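Local coordinates for synaptonemal complex protein 2 (PDB 5IWZ) that forms a major part of the axial and lateral elements of the synaptonemal complex and is required for normal meiotic chromosome synapsis and fertility, at residues Ile155-Cys159 / Met179-Leu183; Val223-Cys227 / Ile255-Phe260; Phe26-Leu30 / Ser71-Ser75; Lys47-Leu53 / Thr93-Leu99. All coordinates share one frame; numbering follows the deposited sequence.

All four contacts lie in the helical part of this N-terminal piece of the protein. Contacts 3 and 4 come first in the chain and interleave, their segments alternating; helices 49-63 and 66-79, one used by each, are consecutive. Their centres are about 17 Å apart and their nearest atoms about 5 Å. Contact 1 follows, still within the armadillo-repeat-like region, and contact 2 comes last. Contacts 1 and 2, with centres about 16 Å apart, touch directly where N180 and M179 meet A225. Contacts 2 and 3 lie on opposite sides of the chain's centre, with their centres about 40 Å apart, so the four sample an extended helical array built by local packing between nearby helices.

Contact 1 of 4, residues Ile155-Cys159 / Met179-Leu183; sequences IPQIC and MNLML
I155, I158 and C159 meet M179, M182 and L183 in a buried, wholly apolar helix-helix contact inside the armadillo-repeat-like region. Helices 144-163 and 169-185 run roughly antiparallel here, with a crossing angle of -148°, and their local axes stay 11.1 Å apart, a spacing filled by long side chains. I155 is the centre of the contact. Its CG1 lies beside the backbone N, and a second bend at chi2 (-60°) sends CD1 in among three residues of the facing helix. This methyl lies 3.5 Å from M179 CG, a close fit, and 3.6 Å from M182 CE; the CD2 branch of L183 closes round it, 4.0 Å from I155 CD1. I155 and M179 cross at about a right angle, whereas I155 and M182 slide past each other in opposite directions. One turn on, I158 works with both branches: CG2 packs 3.8 Å from M179 CB, while CD1 reaches tip to tip for the methyl end of M182. M179 leaves its backbone extended, CG anti to N, then bends at chi3 (77°), which brings its sulfur and terminal methyl to C159, SD lying 3.8 Å from C159 SG. The hairpin is closed in by further helices. Helix 197-212 touches I155 and C159 through M199, helix 123-141 reaches I158 through F133 and M182 through M137, and A225 of helix 216-229 packs on M179.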
loop_
_atom_site.group_PDB
_atom_site.type_symbol
_atom_site.label_atom_id
_atom_site.label_comp_id
_atom_site.label_asym_id
_atom_site.label_seq_id
_atom_site.Cartn_x
_atom_site.Cartn_y
_atom_site.Cartn_z
ATOM N N ILE A 155 -10.537 7.552 -6.338
ATOM C CA ILE A 155 -11.231 6.381 -5.794
ATOM C C ILE A 155 -11.507 5.328 -6.870
ATOM O O ILE A 155 -11.204 4.153 -6.638
ATOM C CB ILE A 155 -12.504 6.807 -5.037
ATOM C CG1 ILE A 155 -12.166 7.672 -3.829
ATOM C CG2 ILE A 155 -13.304 5.587 -4.614
ATOM C CD1 ILE A 155 -11.295 7.001 -2.846
ATOM N N PRO A 156 -12.062 5.677 -8.047
ATOM C CA PRO A 156 -12.223 4.633 -9.084
ATOM C C PRO A 156 -10.906 4.078 -9.605
ATOM O O PRO A 156 -10.831 2.879 -9.905
ATOM C CB PRO A 156 -13.019 5.349 -10.195
ATOM C CG PRO A 156 -12.964 6.790 -9.876
ATOM C CD PRO A 156 -12.783 6.915 -8.403
ATOM N N GLN A 157 -9.872 4.915 -9.736
ATOM C CA GLN A 157 -8.575 4.440 -10.217
ATOM C C GLN A 157 -7.982 3.412 -9.262
ATOM O O GLN A 157 -7.459 2.376 -9.684
ATOM C CB GLN A 157 -7.597 5.613 -10.360
ATOM C CG GLN A 157 -7.957 6.645 -11.419
ATOM C CD GLN A 157 -7.600 6.194 -12.820
ATOM O OE1 GLN A 157 -6.822 5.256 -13.005
ATOM N NE2 GLN A 157 -8.186 6.849 -13.821
ATOM N N ILE A 158 -8.013 3.712 -7.965
ATOM C CA ILE A 158 -7.421 2.812 -6.980
ATOM C C ILE A 158 -8.178 1.484 -6.922
ATOM O O ILE A 158 -7.561 0.413 -6.877
ATOM C CB ILE A 158 -7.350 3.507 -5.609
ATOM C CG1 ILE A 158 -6.393 4.705 -5.717
ATOM C CG2 ILE A 158 -6.915 2.504 -4.512
ATOM C CD1 ILE A 158 -6.277 5.541 -4.448
ATOM N N CYS A 159 -9.517 1.527 -6.947
ATOM C CA CYS A 159 -10.299 0.291 -6.960
ATOM C C CYS A 159 -9.959 -0.562 -8.176
ATOM O O CYS A 159 -9.775 -1.785 -8.064
ATOM C CB CYS A 159 -11.801 0.599 -6.936
ATOM S SG CYS A 159 -12.440 1.353 -5.424
ATOM N N MET A 179 -6.221 4.976 -0.180
ATOM C CA MET A 179 -7.652 5.161 -0.408
ATOM C C MET A 179 -8.441 5.132 0.898
ATOM O O MET A 179 -9.350 5.952 1.100
ATOM C CB MET A 179 -8.194 4.105 -1.371
ATOM C CG MET A 179 -9.728 4.155 -1.460
ATOM S SD MET A 179 -10.463 3.180 -2.780
ATOM C CE MET A 179 -10.340 1.528 -2.109
ATOM N N ASN A 180 -8.109 4.195 1.796
ATOM C CA ASN A 180 -8.800 4.119 3.080
ATOM C C ASN A 180 -8.520 5.347 3.940
ATOM O O ASN A 180 -9.396 5.794 4.684
ATOM C CB ASN A 180 -8.429 2.804 3.796
ATOM C CG ASN A 180 -9.242 1.633 3.259
ATOM O OD1 ASN A 180 -10.412 1.803 2.957
ATOM N ND2 ASN A 180 -8.622 0.470 3.086
ATOM N N LEU A 181 -7.326 5.915 3.831
ATOM C CA LEU A 181 -7.040 7.186 4.483
ATOM C C LEU A 181 -7.908 8.309 3.924
ATOM O O LEU A 181 -8.432 9.132 4.683
ATOM C CB LEU A 181 -5.550 7.503 4.321
ATOM C CG LEU A 181 -4.986 8.809 4.863
ATOM C CD1 LEU A 181 -4.870 8.724 6.374
ATOM C CD2 LEU A 181 -3.625 9.070 4.239
ATOM N N MET A 182 -8.089 8.352 2.604
ATOM C CA MET A 182 -8.921 9.398 2.013
ATOM C C MET A 182 -10.377 9.246 2.434
ATOM O O MET A 182 -11.059 10.235 2.734
ATOM C CB MET A 182 -8.803 9.361 0.490
ATOM C CG MET A 182 -7.394 9.631 -0.004
ATOM S SD MET A 182 -7.217 9.888 -1.780
ATOM C CE MET A 182 -8.077 8.513 -2.502
ATOM N N LEU A 183 -10.876 8.012 2.451
ATOM C CA LEU A 183 -12.240 7.802 2.903
ATOM C C LEU A 183 -12.383 8.136 4.381
ATOM O O LEU A 183 -13.457 8.561 4.809
ATOM C CB LEU A 183 -12.655 6.367 2.614
ATOM C CG LEU A 183 -12.591 5.923 1.153
ATOM C CD1 LEU A 183 -12.759 4.416 1.063
ATOM C CD2 LEU A 183 -13.675 6.626 0.347
#

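Contact 2 of 4, residues Val223-Cys227 / Ile255-Phe260; sequences VEALC and IKDCEF
D257 and I255, which both approach C227, share one guanidinium nitrogen: R235 NH2, from helix 232-242, makes a salt bridge with D257 OD1 and donates a hydrogen bond to I255 O. Those bonds hold the connection between helices 246-253 and 260-274, a short loop with a 3-10 turn at 257-258, to helix 232-242, while its apolar side chains pack on helix 216-229 in a loop-on-helix contact within the helical stack. The main wedge is F260, in the first turn of helix 260-274. Its CG stands anti to the backbone N (chi1 175°), and the ring is driven end first into the flank of helix 216-229. The far carbon CZ comes within 3.4 Å of E224 CA, tight against the main chain itself, and 3.7 Å from E224 CB. V223 crosses the ring obliquely, CG1 3.9 Å from F260 CZ, and the same methyl meets I255 CD1, also at 3.9 Å. The carboxylate of E224 is engaged separately, by a salt bridge to R228. V223 also packs on F267 and L268 farther along helix 260-274, which continues the apolar seam. C227 adds a sulfur-aromatic contact: SG sits at the edge of the F260 ring, 81° off its normal, at 3.8 Å from F260 CE1.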
loop_
_atom_site.group_PDB
_atom_site.type_symbol
_atom_site.label_atom_id
_atom_site.label_comp_id
_atom_site.label_asym_id
_atom_site.label_seq_id
_atom_site.Cartn_x
_atom_site.Cartn_y
_atom_site.Cartn_z
ATOM N N VAL A 223 -12.151 -5.142 2.360
ATOM C CA VAL A 223 -13.292 -5.165 3.276
ATOM C C VAL A 223 -13.466 -3.798 3.921
ATOM O O VAL A 223 -14.581 -3.257 4.003
ATOM C CB VAL A 223 -13.122 -6.262 4.347
ATOM C CG1 VAL A 223 -14.211 -6.116 5.409
ATOM C CG2 VAL A 223 -13.167 -7.670 3.740
ATOM N N GLU A 224 -12.360 -3.221 4.388
ATOM C CA GLU A 224 -12.420 -1.914 5.034
ATOM C C GLU A 224 -12.922 -0.853 4.073
ATOM O O GLU A 224 -13.766 -0.027 4.442
ATOM C CB GLU A 224 -11.050 -1.509 5.581
ATOM C CG GLU A 224 -11.009 -0.056 6.074
ATOM C CD GLU A 224 -9.630 0.387 6.559
ATOM O OE1 GLU A 224 -8.695 -0.449 6.560
ATOM O OE2 GLU A 224 -9.479 1.572 6.942
ATOM N N ALA A 225 -12.421 -0.858 2.836
ATOM C CA ALA A 225 -12.905 0.112 1.859
ATOM C C ALA A 225 -14.401 -0.074 1.605
ATOM O O ALA A 225 -15.164 0.899 1.587
ATOM C CB ALA A 225 -12.107 -0.000 0.553
ATOM N N LEU A 226 -14.838 -1.325 1.412
ATOM C CA LEU A 226 -16.250 -1.577 1.141
ATOM C C LEU A 226 -17.121 -1.118 2.300
ATOM O O LEU A 226 -18.215 -0.586 2.084
ATOM C CB LEU A 226 -16.493 -3.059 0.837
ATOM C CG LEU A 226 -15.893 -3.597 -0.476
ATOM C CD1 LEU A 226 -16.020 -5.113 -0.573
ATOM C CD2 LEU A 226 -16.472 -2.915 -1.732
ATOM N N CYS A 227 -16.645 -1.288 3.535
ATOM C CA CYS A 227 -17.452 -0.885 4.686
ATOM C C CYS A 227 -17.418 0.624 4.919
ATOM O O CYS A 227 -18.388 1.185 5.446
ATOM C CB CYS A 227 -17.004 -1.645 5.941
ATOM S SG CYS A 227 -17.360 -3.444 5.879
ATOM N N ILE A 255 -20.600 -8.138 9.821
ATOM C CA ILE A 255 -19.537 -7.218 10.216
ATOM C C ILE A 255 -20.164 -5.925 10.726
ATOM O O ILE A 255 -20.893 -5.239 9.996
ATOM C CB ILE A 255 -18.571 -6.952 9.055
ATOM C CG1 ILE A 255 -17.944 -8.256 8.554
ATOM C CG2 ILE A 255 -17.501 -5.957 9.474
ATOM C CD1 ILE A 255 -17.065 -8.044 7.326
ATOM N N LYS A 256 -19.886 -5.597 11.986
ATOM C CA LYS A 256 -20.379 -4.384 12.626
ATOM C C LYS A 256 -19.290 -3.323 12.569
ATOM O O LYS A 256 -18.132 -3.602 12.898
ATOM C CB LYS A 256 -20.781 -4.654 14.080
ATOM C CG LYS A 256 -21.683 -5.873 14.265
ATOM C CD LYS A 256 -21.986 -6.154 15.742
ATOM C CE LYS A 256 -20.725 -6.514 16.523
ATOM N NZ LYS A 256 -20.195 -7.861 16.159
ATOM N N ASP A 257 -19.661 -2.110 12.141
ATOM C CA ASP A 257 -18.680 -1.031 12.036
ATOM C C ASP A 257 -17.981 -0.786 13.374
ATOM O O ASP A 257 -16.783 -0.484 13.409
ATOM C CB ASP A 257 -19.350 0.257 11.540
ATOM C CG ASP A 257 -19.749 0.206 10.053
ATOM O OD1 ASP A 257 -19.767 -0.887 9.452
ATOM O OD2 ASP A 257 -20.069 1.276 9.483
ATOM N N CYS A 258 -18.703 -0.939 14.486
ATOM C CA CYS A 258 -18.177 -0.524 15.782
ATOM C C CYS A 258 -17.152 -1.498 16.360
ATOM O O CYS A 258 -16.385 -1.109 17.249
ATOM C CB CYS A 258 -19.327 -0.320 16.775
ATOM S SG CYS A 258 -20.261 -1.808 17.155
ATOM N N GLU A 259 -17.117 -2.741 15.886
ATOM C CA GLU A 259 -16.060 -3.687 16.229
ATOM C C GLU A 259 -15.336 -4.160 14.972
ATOM O O GLU A 259 -15.038 -5.349 14.815
ATOM C CB GLU A 259 -16.618 -4.878 17.000
ATOM C CG GLU A 259 -17.435 -4.490 18.217
ATOM C CD GLU A 259 -17.789 -5.684 19.073
ATOM O OE1 GLU A 259 -17.674 -5.574 20.311
ATOM O OE2 GLU A 259 -18.170 -6.734 18.506
ATOM N N PHE A 260 -15.037 -3.224 14.063
ATOM C CA PHE A 260 -14.650 -3.609 12.709
ATOM C C PHE A 260 -13.417 -4.502 12.708
ATOM O O PHE A 260 -13.423 -5.573 12.086
ATOM C CB PHE A 260 -14.396 -2.382 11.832
ATOM C CG PHE A 260 -13.891 -2.747 10.468
ATOM C CD1 PHE A 260 -14.784 -3.087 9.462
ATOM C CD2 PHE A 260 -12.530 -2.818 10.213
ATOM C CE1 PHE A 260 -14.327 -3.468 8.227
ATOM C CE2 PHE A 260 -12.067 -3.194 8.984
ATOM C CZ PHE A 260 -12.966 -3.527 7.987
#

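Contact 3 of 4, residues Phe26-Leu30 / Ser71-Ser75; sequences FKPLL and SILIS
S71 faces F26, L29 and L30 where helix 66-79 packs against the start of helix 27-32, a helix-helix contact in the armadillo-repeat-like region. The hydroxyl of S71 is used within its own helix, hydrogen-bonded to T68 O, and toward L29 it makes a van der Waals approach, OG 4.3 Å from L29 CD2; L30 CD2 lies beside S71 CB. Next comes I72, whose CG1 is anti to the carbonyl carbon (chi1 -61°) and whose side chain ends at the edge of the F26 ring. CD1 lies near the ring plane, 3.9 Å from F26 CE1, with I72 CG1 close behind at the same edge. L29 crosses I72 at about a right angle, its CD2 4.1 Å from I72 CG1. From beyond, L56 of helix 49-63 touches both F26 and I72, while I17 of helix 13-23 backs L29. After one turn the helix brings S75 round to the same face. L29 lies against it, its CG and CD1 each 3.7 Å from S75 OG. That buried hydroxyl turns back into its own helix and donates to S71 O at 2.7 Å. S71 O thereby holds two donors, S75 OG and S75 N, which reach it from opposite faces of the carbonyl plane.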
loop_
_atom_site.group_PDB
_atom_site.type_symbol
_atom_site.label_atom_id
_atom_site.label_comp_id
_atom_site.label_asym_id
_atom_site.label_seq_id
_atom_site.Cartn_x
_atom_site.Cartn_y
_atom_site.Cartn_z
ATOM N N PHE A 26 19.676 17.005 -14.070
ATOM C CA PHE A 26 18.923 16.930 -12.825
ATOM C C PHE A 26 19.752 17.284 -11.595
ATOM O O PHE A 26 19.200 17.329 -10.491
ATOM C CB PHE A 26 18.320 15.530 -12.677
ATOM C CG PHE A 26 17.074 15.343 -13.473
ATOM C CD1 PHE A 26 15.840 15.470 -12.864
ATOM C CD2 PHE A 26 17.129 15.066 -14.831
ATOM C CE1 PHE A 26 14.681 15.329 -13.581
ATOM C CE2 PHE A 26 15.960 14.913 -15.567
ATOM C CZ PHE A 26 14.736 15.043 -14.947
ATOM N N LYS A 27 21.053 17.551 -11.755
ATOM C CA LYS A 27 21.887 17.951 -10.623
ATOM C C LYS A 27 21.344 19.156 -9.857
ATOM O O LYS A 27 21.308 19.095 -8.618
ATOM C CB LYS A 27 23.328 18.201 -11.103
ATOM C CG LYS A 27 24.079 16.945 -11.486
ATOM C CD LYS A 27 25.595 17.130 -11.377
ATOM C CE LYS A 27 26.112 18.252 -12.274
ATOM N NZ LYS A 27 26.612 17.766 -13.599
ATOM N N PRO A 28 20.908 20.258 -10.493
ATOM C CA PRO A 28 20.332 21.355 -9.682
ATOM C C PRO A 28 19.131 20.914 -8.859
ATOM O O PRO A 28 19.095 21.157 -7.649
ATOM C CB PRO A 28 19.977 22.421 -10.739
ATOM C CG PRO A 28 21.010 22.201 -11.811
ATOM C CD PRO A 28 21.135 20.683 -11.887
ATOM N N LEU A 29 18.159 20.229 -9.469
ATOM C CA LEU A 29 17.014 19.749 -8.704
ATOM C C LEU A 29 17.454 18.862 -7.540
ATOM O O LEU A 29 16.967 19.015 -6.410
ATOM C CB LEU A 29 16.059 18.989 -9.623
ATOM C CG LEU A 29 14.681 18.680 -9.052
ATOM C CD1 LEU A 29 13.843 19.968 -8.901
ATOM C CD2 LEU A 29 13.977 17.658 -9.925
ATOM N N LEU A 30 18.388 17.942 -7.796
ATOM C CA LEU A 30 18.849 17.051 -6.746
ATOM C C LEU A 30 19.508 17.828 -5.615
ATOM O O LEU A 30 19.371 17.464 -4.441
ATOM C CB LEU A 30 19.817 16.021 -7.317
ATOM C CG LEU A 30 19.248 14.825 -8.062
ATOM C CD1 LEU A 30 20.395 14.016 -8.639
ATOM C CD2 LEU A 30 18.380 13.962 -7.151
ATOM N N SER A 71 12.071 11.740 -8.004
ATOM C CA SER A 71 12.740 12.949 -7.527
ATOM C C SER A 71 11.917 14.196 -7.846
ATOM O O SER A 71 11.855 15.133 -7.040
ATOM C CB SER A 71 14.162 13.048 -8.108
ATOM O OG SER A 71 14.168 13.410 -9.485
ATOM N N ILE A 72 11.243 14.220 -8.999
ATOM C CA ILE A 72 10.399 15.367 -9.325
ATOM C C ILE A 72 9.203 15.432 -8.379
ATOM O O ILE A 72 8.879 16.494 -7.835
ATOM C CB ILE A 72 9.941 15.316 -10.797
ATOM C CG1 ILE A 72 11.141 15.360 -11.752
ATOM C CG2 ILE A 72 9.029 16.480 -11.071
ATOM C CD1 ILE A 72 10.875 14.704 -13.124
ATOM N N LEU A 73 8.516 14.298 -8.184
ATOM C CA LEU A 73 7.316 14.293 -7.345
ATOM C C LEU A 73 7.639 14.721 -5.924
ATOM O O LEU A 73 6.852 15.431 -5.285
ATOM C CB LEU A 73 6.677 12.901 -7.342
ATOM C CG LEU A 73 6.108 12.443 -8.675
ATOM C CD1 LEU A 73 5.876 10.946 -8.639
ATOM C CD2 LEU A 73 4.803 13.179 -8.960
ATOM N N ILE A 74 8.801 14.305 -5.417
ATOM C CA ILE A 74 9.209 14.668 -4.064
ATOM C C ILE A 74 9.505 16.160 -3.968
ATOM O O ILE A 74 9.162 16.809 -2.971
ATOM C CB ILE A 74 10.410 13.803 -3.644
ATOM C CG1 ILE A 74 9.940 12.370 -3.331
ATOM C CG2 ILE A 74 11.156 14.405 -2.454
ATOM C CD1 ILE A 74 11.089 11.337 -3.266
ATOM N N SER A 75 10.113 16.736 -5.012
ATOM C CA SER A 75 10.421 18.167 -5.007
ATOM C C SER A 75 9.158 19.012 -4.939
ATOM O O SER A 75 9.113 20.015 -4.217
ATOM C CB SER A 75 11.232 18.540 -6.255
ATOM O OG SER A 75 12.383 17.709 -6.370
#

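Contact 4 of 4, residues Lys47-Leu53 / Thr93-Leu99; sequences KQFLRKL and TMIKQGL
The Schellman motif that ends helix 90-97 packs here against the first turn of helix 49-63, the two axes crossing at -69° in the armadillo-repeat-like region. L50 is the main plug. With CG anti to its backbone N (chi1 176°) it extends across the gap, where CD2 touches Q97 CB at 3.6 Å and M94 O at 3.7 Å, and its other branch meets L99, CD1 of L50 to CD1 of L99 at 3.8 Å. G98, at positive phi, turns the chain so that L99 can take this place. On one flank M94 makes a Met-aromatic contact, its SD 3.9 Å from F49 CD2 and oblique to the ring, with L53 lying across the same sulfur; I85 of strand 83-85 also packs on M94. K47 and K96 bring their NZ atoms to 2.9 Å, a doubtful separation that carries no weight, since lysine ends are often imprecisely placed. The polar flank belongs to Q97. Its NE2 donates to K47 O at 2.7 Å with an N-H...O angle of 163°, the acceptor lying almost in the amide plane and the donor in the carbonyl plane. A water accepts from L50 N and lies 2.8 Å from Q97 OE1, though it has more acceptors in reach than protons to give. The NE2 bond fits the amide's orientation, and the water at OE1 is consistent with it. Q97 thus holds K47 O directly, just before helix 49-63, and L50 N through the water.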
loop_
_atom_site.group_PDB
_atom_site.type_symbol
_atom_site.label_atom_id
_atom_site.label_comp_id
_atom_site.label_asym_id
_atom_site.label_seq_id
_atom_site.Cartn_x
_atom_site.Cartn_y
_atom_site.Cartn_z
ATOM N N LYS A 47 3.147 31.179 -13.936
ATOM C CA LYS A 47 1.875 30.619 -14.371
ATOM C C LYS A 47 2.072 29.352 -15.198
ATOM O O LYS A 47 1.173 28.503 -15.258
ATOM C CB LYS A 47 1.123 31.682 -15.184
ATOM C CG LYS A 47 -0.353 31.465 -15.347
ATOM C CD LYS A 47 -1.118 31.877 -14.097
ATOM C CE LYS A 47 -2.618 32.001 -14.386
ATOM N NZ LYS A 47 -3.423 31.735 -13.155
ATOM N N GLN A 48 3.232 29.210 -15.843
ATOM C CA GLN A 48 3.556 28.050 -16.665
ATOM C C GLN A 48 4.279 26.942 -15.897
ATOM O O GLN A 48 4.714 25.968 -16.516
ATOM C CB GLN A 48 4.419 28.475 -17.857
ATOM C CG GLN A 48 3.691 29.306 -18.911
ATOM C CD GLN A 48 3.463 30.746 -18.481
ATOM O OE1 GLN A 48 4.383 31.423 -18.018
ATOM N NE2 GLN A 48 2.230 31.222 -18.632
ATOM N N PHE A 49 4.445 27.081 -14.579
ATOM C CA PHE A 49 5.148 26.060 -13.797
ATOM C C PHE A 49 4.481 24.695 -13.935
ATOM O O PHE A 49 5.155 23.687 -14.164
ATOM C CB PHE A 49 5.215 26.485 -12.329
ATOM C CG PHE A 49 6.080 25.587 -11.456
ATOM C CD1 PHE A 49 7.410 25.347 -11.778
ATOM C CD2 PHE A 49 5.571 25.019 -10.297
ATOM C CE1 PHE A 49 8.203 24.536 -10.979
ATOM C CE2 PHE A 49 6.372 24.214 -9.490
ATOM C CZ PHE A 49 7.689 23.979 -9.836
ATOM N N LEU A 50 3.145 24.643 -13.807
ATOM C CA LEU A 50 2.442 23.364 -13.892
ATOM C C LEU A 50 2.644 22.696 -15.252
ATOM O O LEU A 50 2.856 21.477 -15.330
ATOM C CB LEU A 50 0.951 23.561 -13.607
ATOM C CG LEU A 50 0.069 22.315 -13.742
ATOM C CD1 LEU A 50 0.528 21.169 -12.809
ATOM C CD2 LEU A 50 -1.430 22.634 -13.498
ATOM N N ARG A 51 2.562 23.474 -16.333
ATOM C CA ARG A 51 2.806 22.943 -17.672
ATOM C C ARG A 51 4.192 22.319 -17.783
ATOM O O ARG A 51 4.352 21.263 -18.404
ATOM C CB ARG A 51 2.658 24.048 -18.722
ATOM C CG ARG A 51 3.163 23.648 -20.100
ATOM C CD ARG A 51 4.153 24.660 -20.664
ATOM N NE ARG A 51 4.880 24.122 -21.817
ATOM C CZ ARG A 51 4.631 24.439 -23.087
ATOM N NH1 ARG A 51 3.673 25.308 -23.391
ATOM N NH2 ARG A 51 5.347 23.890 -24.062
ATOM N N LYS A 52 5.210 22.978 -17.218
ATOM C CA LYS A 52 6.567 22.435 -17.264
ATOM C C LYS A 52 6.674 21.148 -16.451
ATOM O O LYS A 52 7.310 20.185 -16.893
ATOM C CB LYS A 52 7.572 23.466 -16.752
ATOM C CG LYS A 52 7.734 24.725 -17.608
ATOM C CD LYS A 52 8.565 25.735 -16.839
ATOM C CE LYS A 52 8.772 27.009 -17.623
ATOM N NZ LYS A 52 9.635 27.952 -16.852
ATOM N N LEU A 53 6.070 21.120 -15.257
ATOM C CA LEU A 53 5.987 19.883 -14.477
ATOM C C LEU A 53 5.356 18.762 -15.289
ATOM O O LEU A 53 5.878 17.642 -15.344
ATOM C CB LEU A 53 5.169 20.115 -13.210
ATOM C CG LEU A 53 5.816 20.296 -11.844
ATOM C CD1 LEU A 53 7.270 20.738 -11.949
ATOM C CD2 LEU A 53 5.001 21.268 -11.008
ATOM N N THR A 93 -3.276 27.603 -6.706
ATOM C CA THR A 93 -3.274 28.033 -8.102
ATOM C C THR A 93 -3.103 26.853 -9.050
ATOM O O THR A 93 -3.747 26.790 -10.103
ATOM C CB THR A 93 -2.170 29.060 -8.332
ATOM O OG1 THR A 93 -2.311 30.113 -7.375
ATOM C CG2 THR A 93 -2.274 29.635 -9.734
ATOM N N MET A 94 -2.230 25.909 -8.708
ATOM C CA MET A 94 -2.063 24.755 -9.582
ATOM C C MET A 94 -3.307 23.879 -9.570
ATOM O O MET A 94 -3.682 23.320 -10.607
ATOM C CB MET A 94 -0.811 23.962 -9.188
ATOM C CG MET A 94 0.463 24.693 -9.587
ATOM S SD MET A 94 1.968 23.687 -9.464
ATOM C CE MET A 94 2.115 23.510 -7.698
ATOM N N ILE A 95 -3.963 23.754 -8.412
ATOM C CA ILE A 95 -5.241 23.048 -8.357
ATOM C C ILE A 95 -6.243 23.721 -9.276
ATOM O O ILE A 95 -6.938 23.054 -10.051
ATOM C CB ILE A 95 -5.771 22.975 -6.914
ATOM C CG1 ILE A 95 -4.927 22.031 -6.077
ATOM C CG2 ILE A 95 -7.212 22.519 -6.891
ATOM C CD1 ILE A 95 -5.213 22.182 -4.618
ATOM N N LYS A 96 -6.297 25.057 -9.239
ATOM C CA LYS A 96 -7.192 25.785 -10.126
ATOM C C LYS A 96 -6.767 25.681 -11.591
ATOM O O LYS A 96 -7.615 25.830 -12.483
ATOM C CB LYS A 96 -7.292 27.255 -9.687
ATOM C CG LYS A 96 -6.317 28.211 -10.367
ATOM C CD LYS A 96 -6.715 29.687 -10.217
ATOM C CE LYS A 96 -5.796 30.603 -11.047
ATOM N NZ LYS A 96 -5.821 30.267 -12.506
ATOM N N GLN A 97 -5.489 25.414 -11.862
ATOM C CA GLN A 97 -5.021 25.205 -13.229
ATOM C C GLN A 97 -5.216 23.767 -13.698
ATOM O O GLN A 97 -4.953 23.471 -14.868
ATOM C CB GLN A 97 -3.542 25.595 -13.354
ATOM C CG GLN A 97 -3.266 27.083 -13.278
ATOM C CD GLN A 97 -1.778 27.402 -13.342
ATOM O OE1 GLN A 97 -1.050 27.210 -12.364
ATOM N NE2 GLN A 97 -1.318 27.890 -14.498
ATOM N N GLY A 98 -5.653 22.870 -12.810
ATOM C CA GLY A 98 -6.000 21.511 -13.178
ATOM C C GLY A 98 -5.005 20.462 -12.728
ATOM O O GLY A 98 -4.874 19.417 -13.379
ATOM N N LEU A 99 -4.311 20.714 -11.609
ATOM C CA LEU A 99 -3.235 19.815 -11.174
ATOM C C LEU A 99 -3.741 18.394 -10.931
ATOM O O LEU A 99 -3.059 17.418 -11.274
ATOM C CB LEU A 99 -2.571 20.365 -9.913
ATOM C CG LEU A 99 -1.682 19.415 -9.092
ATOM C CD1 LEU A 99 -0.494 18.889 -9.914
ATOM C CD2 LEU A 99 -1.208 20.119 -7.825
HETATM O O HOH W 1 1.750 26.981 -12.797
#